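Local coordinates for lipoprotein (Paraburkholderia phytofirmans, PDB 5T10) that assembles into a dodecamer and, as a periplasmic lipoprotein of the PelC type, probably guides Pel polysaccharide export across the outer membrane, at residues 13-18 with 154-159; 41-46 with 147-152; 21-26 with 53-58. All blocks are in the same frame, centred on the assembly; numbering follows the deposited sequence.

Contact 1 (13-18 with 154-159)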
ATOM      1  N   PRO B  13      37.290 -28.118  30.479  1.00 86.17           N
ATOM      2  CA  PRO B  13      37.671 -28.338  31.875  1.00 88.03           C
ATOM      3  C   PRO B  13      36.441 -28.578  32.733  1.00 76.20           C
ATOM      4  O   PRO B  13      35.339 -28.229  32.329  1.00 69.69           O
ATOM      5  CB  PRO B  13      38.339 -27.015  32.278  1.00 91.34           C
ATOM      6  CG  PRO B  13      37.821 -26.008  31.304  1.00 92.58           C
ATOM      7  CD  PRO B  13      37.628 -26.759  30.022  1.00 87.88           C
ATOM      8  N   ALA B  14      36.637 -29.214  33.880  1.00 73.03           N
ATOM      9  CA  ALA B  14      35.623 -29.259  34.914  1.00 74.29           C
ATOM     10  C   ALA B  14      35.770 -27.971  35.702  1.00 68.16           C
ATOM     11  O   ALA B  14      36.805 -27.725  36.315  1.00 69.30           O
ATOM     12  CB  ALA B  14      35.822 -30.453  35.796  1.00 72.83           C
ATOM     13  N   LEU B  15      34.737 -27.139  35.627  1.00 66.39           N
ATOM     14  CA  LEU B  15      34.724 -25.823  36.244  1.00 65.66           C
ATOM     15  C   LEU B  15      34.461 -25.918  37.731  1.00 67.99           C
ATOM     16  O   LEU B  15      33.731 -26.802  38.181  1.00 69.75           O
ATOM     17  CB  LEU B  15      33.642 -24.957  35.600  1.00 63.63           C
ATOM     18  CG  LEU B  15      33.938 -24.461  34.190  1.00 62.07           C
ATOM     19  CD1 LEU B  15      32.775 -23.637  33.647  1.00 61.12           C
ATOM     20  CD2 LEU B  15      35.194 -23.634  34.208  1.00 61.33           C
ATOM     21  N   ALA B  16      35.049 -24.999  38.487  1.00 68.33           N
ATOM     22  CA  ALA B  16      34.793 -24.949  39.927  1.00 90.52           C
ATOM     23  C   ALA B  16      33.588 -24.078  40.291  1.00 70.25           C
ATOM     24  O   ALA B  16      33.214 -23.166  39.550  1.00 76.68           O
ATOM     25  CB  ALA B  16      36.021 -24.471  40.666  1.00 71.86           C
ATOM     26  N   ARG B  17      32.982 -24.368  41.435  1.00 72.68           N
ATOM     27  CA  ARG B  17      31.896 -23.540  41.943  1.00 75.91           C
ATOM     28  C   ARG B  17      32.378 -22.104  42.174  1.00 73.93           C
ATOM     29  O   ARG B  17      31.633 -21.144  41.962  1.00 71.62           O
ATOM     30  CB  ARG B  17      31.299 -24.138  43.220  1.00 77.33           C
ATOM     31  CG  ARG B  17      30.389 -25.341  42.991  1.00 86.45           C
ATOM     32  CD  ARG B  17      29.533 -25.646  44.221  1.00100.43           C
ATOM     33  NE  ARG B  17      28.800 -24.467  44.692  1.00106.88           N
ATOM     34  CZ  ARG B  17      27.560 -24.145  44.327  1.00105.53           C
ATOM     35  NH1 ARG B  17      26.886 -24.912  43.483  1.00103.61           N
ATOM     36  NH2 ARG B  17      26.993 -23.050  44.810  1.00104.79           N
ATOM     37  N   GLY B  18      33.642 -21.968  42.567  1.00 72.82           N
ATOM     38  CA  GLY B  18      34.248 -20.675  42.822  1.00 72.66           C
ATOM     39  C   GLY B  18      35.077 -20.103  41.681  1.00 78.84           C
ATOM     40  O   GLY B  18      35.846 -19.162  41.879  1.00 77.23           O
ATOM     41  N   SER B 154      25.524 -27.169  29.441  1.00 45.12           N
ATOM     42  CA  SER B 154      25.602 -28.190  30.484  1.00 49.21           C
ATOM     43  C   SER B 154      27.012 -28.710  30.840  1.00 51.86           C
ATOM     44  O   SER B 154      27.232 -29.176  31.965  1.00 47.39           O
ATOM     45  CB  SER B 154      24.690 -29.366  30.150  1.00 51.74           C
ATOM     46  OG  SER B 154      25.307 -30.217  29.208  1.00 57.76           O
ATOM     47  N   PRO B 155      27.980 -28.648  29.907  1.00 52.70           N
ATOM     48  CA  PRO B 155      29.272 -29.144  30.416  1.00 46.57           C
ATOM     49  C   PRO B 155      29.946 -28.113  31.302  1.00 47.70           C
ATOM     50  O   PRO B 155      30.974 -28.408  31.902  1.00 54.27           O
ATOM     51  CB  PRO B 155      30.104 -29.340  29.150  1.00 41.17           C
ATOM     52  CG  PRO B 155      29.100 -29.408  28.021  1.00 47.76           C
ATOM     53  CD  PRO B 155      28.005 -28.466  28.444  1.00 48.25           C
ATOM     54  N   LEU B 156      29.375 -26.917  31.386  1.00 43.63           N
ATOM     55  CA  LEU B 156      29.916 -25.892  32.265  1.00 38.54           C
ATOM     56  C   LEU B 156      29.246 -25.926  33.646  1.00 50.15           C
ATOM     57  O   LEU B 156      29.439 -25.025  34.467  1.00 51.44           O
ATOM     58  CB  LEU B 156      29.813 -24.517  31.622  1.00 36.09           C
ATOM     59  CG  LEU B 156      30.441 -24.502  30.231  1.00 45.08           C
ATOM     60  CD1 LEU B 156      30.338 -23.121  29.583  1.00 41.40           C
ATOM     61  CD2 LEU B 156      31.902 -25.002  30.290  1.00 39.85           C
ATOM     62  N   GLN B 157      28.455 -26.969  33.882  1.00 47.44           N
ATOM     63  CA  GLN B 157      27.969 -27.273  35.216  1.00 59.55           C
ATOM     64  C   GLN B 157      29.169 -27.525  36.125  1.00 64.99           C
ATOM     65  O   GLN B 157      30.152 -28.149  35.712  1.00 76.86           O
ATOM     66  CB  GLN B 157      27.082 -28.515  35.185  1.00 66.88           C
ATOM     67  CG  GLN B 157      25.687 -28.273  34.648  1.00 73.06           C
ATOM     68  CD  GLN B 157      24.939 -29.568  34.388  1.00 78.49           C
ATOM     69  OE1 GLN B 157      25.547 -30.631  34.224  1.00 77.87           O
ATOM     70  NE2 GLN B 157      23.613 -29.486  34.343  1.00 77.99           N
ATOM     71  N   ALA B 158      29.085 -27.038  37.357  1.00 57.13           N
ATOM     72  CA  ALA B 158      30.167 -27.205  38.324  1.00 62.38           C
ATOM     73  C   ALA B 158      30.386 -28.670  38.705  1.00 67.36           C
ATOM     74  O   ALA B 158      29.426 -29.410  38.915  1.00 69.07           O
ATOM     75  CB  ALA B 158      29.908 -26.360  39.560  1.00 59.00           C
ATOM     76  N   ARG B 159      31.651 -29.081  38.777  1.00 68.70           N
ATOM     77  CA  ARG B 159      32.013 -30.444  39.183  1.00 72.90           C
ATOM     78  C   ARG B 159      31.684 -30.723  40.653  1.00 79.67           C
ATOM     79  O   ARG B 159      31.782 -29.834  41.500  1.00 83.99           O
ATOM     80  CB  ARG B 159      33.506 -30.684  38.932  1.00 74.81           C
ATOM     81  CG  ARG B 159      34.419 -29.881  39.852  1.00 75.61           C
ATOM     82  CD  ARG B 159      35.807 -29.679  39.262  1.00 75.67           C
ATOM     83  NE  ARG B 159      36.746 -29.148  40.252  1.00 80.97           N
ATOM     84  CZ  ARG B 159      37.626 -28.178  40.017  1.00 78.24           C
ATOM     85  NH1 ARG B 159      38.425 -27.763  40.990  1.00 80.80           N
ATOM     86  NH2 ARG B 159      37.704 -27.618  38.817  1.00 70.96           N
TER
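This is a clasp between an irregular loop and a tail that opens with a 3-10 turn at 154-156, at the margin of the domain: Ala14, Leu15 and Arg17, in the loop between strands 5-9 and 21-28, meet Leu156, Ala158 and Arg159 of the tail that follows the last helix. Together the segments bury 416 Å². The main-chain tie is a nearly straight bond from Arg159 N to Leu15 O (3.1 Å, 170° at the hydrogen), and the same oxygen is approached by the CA-H of Ala158. The side chain of Arg159 adds a second tie. Its first torsion (chi1 69°) sets CG between the backbone N and the carbonyl carbon, and the extended chain beyond it reaches across the loop, CD lying 3.6 Å from Ala14 CB. Its guanidinium then gives NH2 to Ala14 O at 2.7 Å; the oxygen lies in the guanidinium plane, whereas the nitrogen stands above the plane of that carbonyl, and the angle at the hydrogen is a bent 142°. Over one face of the guanidinium rests Ala16 CB, nearer its margin than its centre. On the inner side Leu15 and Leu156 pass each other at a slant, with CD1 of Leu15 3.7 Å from CB of Leu156. Farther along, the methylene CG of Arg17 lies 3.6 Å from Ala158 CB. Both leucines are buried and reach the sheet, Leu15 at Tyr90 and Leu156 at Leu92 and Trp127. One backbone bond and one arginine bond thus fasten a C-terminal tail across a connecting loop at the end of a mixed beta sheet.

Contact 2 (41-46 with 147-152); sequences SIAANT and SLIAKV
Between Ile42, Ala43 and Thr46 on one helix and Ile149 and Ala150 on the other there is no flat side chain to stack, and the touching is done by branched aliphatic groups and alanines. The planar group that matters is the carbonyl of Ile42, whose oxygen receives Thr46 OG1 at 2.5 Å from 42° above its plane and also takes the helical bond from Thr46 N. Two donors thus grip one oxygen, and the threonine hydroxyl donates within its own helix. A second flat group, the Asn45 amide, faces elsewhere: OD1 meets Arg48, and ND2 reaches Thr130 of a second subunit.

The hydroxyl bond fixes the rotation of Thr46 (chi1 -56°), which turns CG2 to the partner helix, 3.6 Å from Ala150 CA. Ile149 carries the rest of the interface. Its side chain stands at about a right angle to those of Ile42 and Thr46, and it offers both branches, the CD1 tip and the CG2 methyl: CD1 comes within 3.6 Å of Ile42 CG2, while CG2 sits 3.8 Å from Thr46 OG1 and 3.9 Å from Ala43 CA. The helix segments cross at -46° with their axes 9.5 Å apart, a meeting that buries a modest 198 Å².

Leu153, just beyond the second helix, fills in against Ala43 and Thr46. Helix 35-49 rests on strand 55-57 through Ala44, and helix 141-152 rests on strands 109-119 and 125-134 through Leu148 and Val152, while Ile42 and Asn45 also pack on the second subunit.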
ATOM      1  N   SER B  41      21.532 -12.916  29.209  1.00 43.84           N
ATOM      2  CA  SER B  41      20.755 -13.135  30.429  1.00 39.65           C
ATOM      3  C   SER B  41      20.475 -14.615  30.638  1.00 41.57           C
ATOM      4  O   SER B  41      20.781 -15.154  31.703  1.00 42.12           O
ATOM      5  CB  SER B  41      19.438 -12.343  30.416  1.00 41.09           C
ATOM      6  OG  SER B  41      19.675 -10.948  30.497  1.00 42.64           O
ATOM      7  N   ILE B  42      19.899 -15.267  29.625  1.00 40.54           N
ATOM      8  CA  ILE B  42      19.622 -16.701  29.700  1.00 40.88           C
ATOM      9  C   ILE B  42      20.887 -17.475  30.066  1.00 43.22           C
ATOM     10  O   ILE B  42      20.861 -18.319  30.970  1.00 44.83           O
ATOM     11  CB  ILE B  42      19.071 -17.277  28.381  1.00 44.51           C
ATOM     12  CG1 ILE B  42      17.767 -16.596  28.001  1.00 43.13           C
ATOM     13  CG2 ILE B  42      18.814 -18.776  28.509  1.00 35.91           C
ATOM     14  CD1 ILE B  42      16.821 -16.627  29.121  1.00 63.77           C
ATOM     15  N   ALA B  43      21.989 -17.179  29.380  1.00 37.24           N
ATOM     16  CA  ALA B  43      23.237 -17.907  29.633  1.00 44.87           C
ATOM     17  C   ALA B  43      23.687 -17.710  31.079  1.00 48.09           C
ATOM     18  O   ALA B  43      23.968 -18.678  31.773  1.00 55.85           O
ATOM     19  CB  ALA B  43      24.346 -17.496  28.669  1.00 34.09           C
ATOM     20  N   ALA B  44      23.734 -16.458  31.527  1.00 47.03           N
ATOM     21  CA  ALA B  44      24.210 -16.152  32.875  1.00 48.28           C
ATOM     22  C   ALA B  44      23.480 -16.964  33.932  1.00 42.87           C
ATOM     23  O   ALA B  44      24.129 -17.643  34.720  1.00 42.01           O
ATOM     24  CB  ALA B  44      24.140 -14.666  33.173  1.00 40.92           C
ATOM     25  N   ASN B  45      22.145 -16.941  33.915  1.00 44.83           N
ATOM     26  CA  ASN B  45      21.356 -17.756  34.851  1.00 50.34           C
ATOM     27  C   ASN B  45      21.530 -19.261  34.678  1.00 54.66           C
ATOM     28  O   ASN B  45      21.329 -20.019  35.623  1.00 64.13           O
ATOM     29  CB  ASN B  45      19.866 -17.422  34.796  1.00 48.66           C
ATOM     30  CG  ASN B  45      19.549 -16.094  35.424  1.00 54.98           C
ATOM     31  OD1 ASN B  45      20.389 -15.503  36.102  1.00 59.86           O
ATOM     32  ND2 ASN B  45      18.333 -15.611  35.208  1.00 52.30           N
ATOM     33  N   THR B  46      21.876 -19.697  33.472  1.00 43.74           N
ATOM     34  CA  THR B  46      22.116 -21.105  33.220  1.00 44.72           C
ATOM     35  C   THR B  46      23.386 -21.483  33.989  1.00 47.52           C
ATOM     36  O   THR B  46      23.466 -22.519  34.649  1.00 41.71           O
ATOM     37  CB  THR B  46      22.321 -21.341  31.709  1.00 49.37           C
ATOM     38  OG1 THR B  46      21.190 -20.833  30.984  1.00 50.02           O
ATOM     39  CG2 THR B  46      22.514 -22.817  31.399  1.00 45.84           C
ATOM     40  N   SER B 147      15.786 -23.571  26.719  1.00 38.68           N
ATOM     41  CA  SER B 147      16.037 -24.989  26.814  1.00 37.09           C
ATOM     42  C   SER B 147      17.362 -25.293  26.115  1.00 44.44           C
ATOM     43  O   SER B 147      18.220 -25.982  26.673  1.00 45.76           O
ATOM     44  CB  SER B 147      14.893 -25.751  26.157  1.00 37.64           C
ATOM     45  OG  SER B 147      14.841 -27.096  26.584  1.00 44.23           O
ATOM     46  N   LEU B 148      17.536 -24.753  24.909  1.00 44.95           N
ATOM     47  CA  LEU B 148      18.724 -25.033  24.111  1.00 42.95           C
ATOM     48  C   LEU B 148      19.973 -24.490  24.783  1.00 45.33           C
ATOM     49  O   LEU B 148      20.987 -25.186  24.857  1.00 55.93           O
ATOM     50  CB  LEU B 148      18.608 -24.436  22.705  1.00 46.19           C
ATOM     51  CG  LEU B 148      19.845 -24.656  21.808  1.00 42.55           C
ATOM     52  CD1 LEU B 148      19.941 -26.100  21.374  1.00 33.86           C
ATOM     53  CD2 LEU B 148      19.826 -23.734  20.583  1.00 43.66           C
ATOM     54  N   ILE B 149      19.911 -23.252  25.263  1.00 34.57           N
ATOM     55  CA  ILE B 149      21.061 -22.667  25.939  1.00 38.86           C
ATOM     56  C   ILE B 149      21.454 -23.469  27.200  1.00 45.59           C
ATOM     57  O   ILE B 149      22.637 -23.559  27.564  1.00 43.79           O
ATOM     58  CB  ILE B 149      20.818 -21.197  26.278  1.00 37.52           C
ATOM     59  CG1 ILE B 149      20.829 -20.353  25.005  1.00 33.72           C
ATOM     60  CG2 ILE B 149      21.885 -20.677  27.228  1.00 40.25           C
ATOM     61  CD1 ILE B 149      20.217 -18.963  25.184  1.00 37.79           C
ATOM     62  N   ALA B 150      20.470 -24.091  27.838  1.00 45.46           N
ATOM     63  CA  ALA B 150      20.763 -24.914  29.004  1.00 50.78           C
ATOM     64  C   ALA B 150      21.431 -26.233  28.623  1.00 54.49           C
ATOM     65  O   ALA B 150      22.316 -26.704  29.334  1.00 60.57           O
ATOM     66  CB  ALA B 150      19.509 -25.162  29.831  1.00 48.73           C
ATOM     67  N   LYS B 151      21.010 -26.835  27.516  1.00 50.22           N
ATOM     68  CA  LYS B 151      21.625 -28.088  27.085  1.00 56.18           C
ATOM     69  C   LYS B 151      23.042 -27.833  26.584  1.00 52.82           C
ATOM     70  O   LYS B 151      23.989 -28.523  26.966  1.00 58.37           O
ATOM     71  CB  LYS B 151      20.795 -28.782  26.007  1.00 58.16           C
ATOM     72  CG  LYS B 151      21.341 -30.146  25.621  1.00 64.59           C
ATOM     73  CD  LYS B 151      20.289 -30.981  24.911  1.00 74.38           C
ATOM     74  CE  LYS B 151      20.803 -32.383  24.599  1.00 83.88           C
ATOM     75  NZ  LYS B 151      21.078 -33.190  25.832  1.00 88.70           N
ATOM     76  N   VAL B 152      23.171 -26.824  25.740  1.00 41.57           N
ATOM     77  CA  VAL B 152      24.456 -26.395  25.224  1.00 42.79           C
ATOM     78  C   VAL B 152      25.458 -26.059  26.326  1.00 44.07           C
ATOM     79  O   VAL B 152      26.637 -26.369  26.203  1.00 46.68           O
ATOM     80  CB  VAL B 152      24.276 -25.183  24.279  1.00 38.67           C
ATOM     81  CG1 VAL B 152      25.543 -24.346  24.185  1.00 34.68           C
ATOM     82  CG2 VAL B 152      23.837 -25.659  22.918  1.00 35.03           C
TER

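Contact 3 (21-26 with 53-58); sequences VAVVSI and ADVRIA
Val23 overlaps two side chains of the neighbouring strand: its CG2 lies 4.0 Å from Val55 CG1, the two valines set at an oblique angle, and its CB is 4.0 Å from Ile57 CG1. These three, with Val21, make one apolar face of the paired strands. In Val23 the first torsion (chi1 180°) places CG2 beside the backbone N, from where it meets the valine two residues before its bridge partner Ile57.

Beneath the side chains the backbones run parallel, Val21 beside Val55, Ala22 beside Arg56 and Val23 beside Ile57. Bonds alternate in direction along the pair. Val21 N is given to Asp54 O at 3.1 Å and Val21 O accepts from Arg56 N at 2.9 Å; then Val23 N is given to Arg56 O at 2.7 Å and Val23 O accepts from Ala58 N at 2.6 Å. The N and O of Val21 and Val23 thus both bond to 53-58, whereas Ala22 bonds through its backbone to Tyr90 and Leu92 of strand 90-99. The segment axes diverge by 25°, a twist ordinary for a beta sheet.

The two strands are the beta arms of a beta-alpha-beta unit in which helix 35-49 makes the crossover. That helix lies over the Val21, Val23, Val55 and Ile57 face, setting Leu47 against both Val21 and Val55 and Ala44 against Ile57. On the reverse face are Ala22 and Arg56, and Trp82 of helix 80-85 covers Ala22.

Beyond the last bridge Ala58 CB meets Val24 CG2 at 3.7 Å, and Trp82 packs on this pair too. At the other end Asp54 forms a salt bridge with Lys20, while Arg56 packs on Gly123 of a second subunit.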
ATOM      1  N   VAL B  21      33.118 -16.146  36.419  1.00 54.44           N
ATOM      2  CA  VAL B  21      32.899 -16.125  34.981  1.00 47.27           C
ATOM      3  C   VAL B  21      32.261 -14.821  34.529  1.00 50.11           C
ATOM      4  O   VAL B  21      31.269 -14.362  35.105  1.00 52.01           O
ATOM      5  CB  VAL B  21      32.019 -17.310  34.538  1.00 42.61           C
ATOM      6  CG1 VAL B  21      31.644 -17.187  33.047  1.00 40.49           C
ATOM      7  CG2 VAL B  21      32.721 -18.628  34.839  1.00 42.94           C
ATOM      8  N   ALA B  22      32.836 -14.233  33.485  1.00 50.69           N
ATOM      9  CA  ALA B  22      32.303 -13.020  32.884  1.00 46.63           C
ATOM     10  C   ALA B  22      31.592 -13.371  31.584  1.00 43.19           C
ATOM     11  O   ALA B  22      32.200 -13.971  30.695  1.00 40.28           O
ATOM     12  CB  ALA B  22      33.427 -12.040  32.615  1.00 46.41           C
ATOM     13  N   VAL B  23      30.305 -13.019  31.487  1.00 42.65           N
ATOM     14  CA  VAL B  23      29.549 -13.190  30.251  1.00 39.14           C
ATOM     15  C   VAL B  23      29.630 -11.871  29.493  1.00 48.54           C
ATOM     16  O   VAL B  23      29.181 -10.825  29.986  1.00 45.29           O
ATOM     17  CB  VAL B  23      28.083 -13.587  30.508  1.00 39.51           C
ATOM     18  CG1 VAL B  23      27.323 -13.752  29.189  1.00 36.85           C
ATOM     19  CG2 VAL B  23      28.017 -14.862  31.326  1.00 38.42           C
ATOM     20  N   VAL B  24      30.228 -11.930  28.306  1.00 43.58           N
ATOM     21  CA  VAL B  24      30.649 -10.735  27.585  1.00 50.90           C
ATOM     22  C   VAL B  24      30.136 -10.735  26.152  1.00 58.66           C
ATOM     23  O   VAL B  24      30.377 -11.689  25.420  1.00 65.25           O
ATOM     24  CB  VAL B  24      32.193 -10.647  27.528  1.00 49.07           C
ATOM     25  CG1 VAL B  24      32.635  -9.490  26.661  1.00 48.93           C
ATOM     26  CG2 VAL B  24      32.767 -10.511  28.915  1.00 47.98           C
ATOM     27  N   SER B  25      29.456  -9.651  25.777  1.00 60.13           N
ATOM     28  CA  SER B  25      28.929  -9.396  24.424  1.00 60.14           C
ATOM     29  C   SER B  25      28.729 -10.613  23.522  1.00 51.16           C
ATOM     30  O   SER B  25      29.656 -11.067  22.849  1.00 41.33           O
ATOM     31  CB  SER B  25      29.781  -8.355  23.699  1.00 61.02           C
ATOM     32  OG  SER B  25      31.019  -8.909  23.320  1.00 60.84           O
ATOM     33  N   ILE B  26      27.514 -11.143  23.540  1.00 50.29           N
ATOM     34  CA  ILE B  26      27.153 -12.237  22.668  1.00 41.84           C
ATOM     35  C   ILE B  26      26.617 -11.584  21.419  1.00 45.66           C
ATOM     36  O   ILE B  26      25.602 -10.897  21.459  1.00 47.41           O
ATOM     37  CB  ILE B  26      26.115 -13.158  23.329  1.00 40.19           C
ATOM     38  CG1 ILE B  26      26.823 -14.107  24.307  1.00 42.21           C
ATOM     39  CG2 ILE B  26      25.319 -13.930  22.292  1.00 38.11           C
ATOM     40  CD1 ILE B  26      25.903 -15.059  25.038  1.00 32.48           C
ATOM     41  N   ALA B  53      28.932 -20.039  41.255  1.00 52.60           N
ATOM     42  CA  ALA B  53      28.555 -19.034  42.244  1.00 68.76           C
ATOM     43  C   ALA B  53      28.620 -17.592  41.755  1.00 65.05           C
ATOM     44  O   ALA B  53      27.619 -16.876  41.797  1.00 66.53           O
ATOM     45  CB  ALA B  53      29.395 -19.203  43.510  1.00 69.03           C
ATOM     46  N   ASP B  54      29.794 -17.166  41.307  1.00 57.73           N
ATOM     47  CA  ASP B  54      29.961 -15.793  40.853  1.00 61.98           C
ATOM     48  C   ASP B  54      29.928 -15.708  39.323  1.00 57.62           C
ATOM     49  O   ASP B  54      30.906 -16.049  38.657  1.00 53.83           O
ATOM     50  CB  ASP B  54      31.268 -15.211  41.399  1.00 68.45           C
ATOM     51  CG  ASP B  54      31.359 -13.695  41.233  1.00 76.57           C
ATOM     52  OD1 ASP B  54      30.584 -13.118  40.433  1.00 74.14           O
ATOM     53  OD2 ASP B  54      32.220 -13.080  41.906  1.00 81.06           O
ATOM     54  N   VAL B  55      28.798 -15.256  38.778  1.00 60.54           N
ATOM     55  CA  VAL B  55      28.653 -15.040  37.335  1.00 54.37           C
ATOM     56  C   VAL B  55      28.218 -13.606  37.060  1.00 52.90           C
ATOM     57  O   VAL B  55      27.249 -13.124  37.645  1.00 63.65           O
ATOM     58  CB  VAL B  55      27.618 -15.985  36.697  1.00 48.61           C
ATOM     59  CG1 VAL B  55      27.388 -15.597  35.247  1.00 56.05           C
ATOM     60  CG2 VAL B  55      28.080 -17.421  36.769  1.00 45.90           C
ATOM     61  N   ARG B  56      28.925 -12.929  36.164  1.00 48.23           N
ATOM     62  CA  ARG B  56      28.651 -11.523  35.884  1.00 48.72           C
ATOM     63  C   ARG B  56      28.604 -11.208  34.391  1.00 46.52           C
ATOM     64  O   ARG B  56      29.444 -11.663  33.632  1.00 71.37           O
ATOM     65  CB  ARG B  56      29.689 -10.643  36.583  1.00 53.45           C
ATOM     66  CG  ARG B  56      29.522 -10.591  38.090  1.00 73.65           C
ATOM     67  CD  ARG B  56      28.119 -10.095  38.450  1.00 88.49           C
ATOM     68  NE  ARG B  56      27.967  -9.858  39.881  1.00100.17           N
ATOM     69  CZ  ARG B  56      28.252  -8.706  40.480  1.00106.14           C
ATOM     70  NH1 ARG B  56      28.711  -7.686  39.763  1.00106.23           N
ATOM     71  NH2 ARG B  56      28.083  -8.577  41.792  1.00107.21           N
ATOM     72  N   ILE B  57      27.612 -10.431  33.978  1.00 53.88           N
ATOM     73  CA  ILE B  57      27.478 -10.009  32.587  1.00 53.47           C
ATOM     74  C   ILE B  57      28.161  -8.665  32.389  1.00 57.45           C
ATOM     75  O   ILE B  57      27.930  -7.725  33.151  1.00 57.48           O
ATOM     76  CB  ILE B  57      25.997  -9.865  32.180  1.00 58.10           C
ATOM     77  CG1 ILE B  57      25.290 -11.223  32.195  1.00 58.98           C
ATOM     78  CG2 ILE B  57      25.871  -9.225  30.798  1.00 57.67           C
ATOM     79  CD1 ILE B  57      23.764 -11.112  32.041  1.00 55.09           C
ATOM     80  N   ALA B  58      28.999  -8.577  31.363  1.00 61.78           N
ATOM     81  CA  ALA B  58      29.676  -7.330  31.037  1.00 67.59           C
ATOM     82  C   ALA B  58      28.667  -6.251  30.648  1.00 72.03           C
ATOM     83  O   ALA B  58      27.552  -6.563  30.226  1.00 66.36           O
ATOM     84  CB  ALA B  58      30.678  -7.561  29.908  1.00 67.34           C
TER

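From the N terminus, the chain passes 13-18, which waits for the C-terminal tail, and enters strand 21-28. After helix 35-49 it returns at 53-58 to complete contact 3, a short closure. Contact 2 starts from that intervening helix at 41-46 and closes only at 147-152, so contacts 2 and 3 cross. Contact 1 closes last, at 154-159, and encloses both others. Ala44 of the shared helix also touches Val23, joining contacts 2 and 3, while Arg17 and Ala53 probably share a backbone hydrogen bond between contacts 1 and 3. Strand edge, helical layer and chain end are thereby tied into one domain.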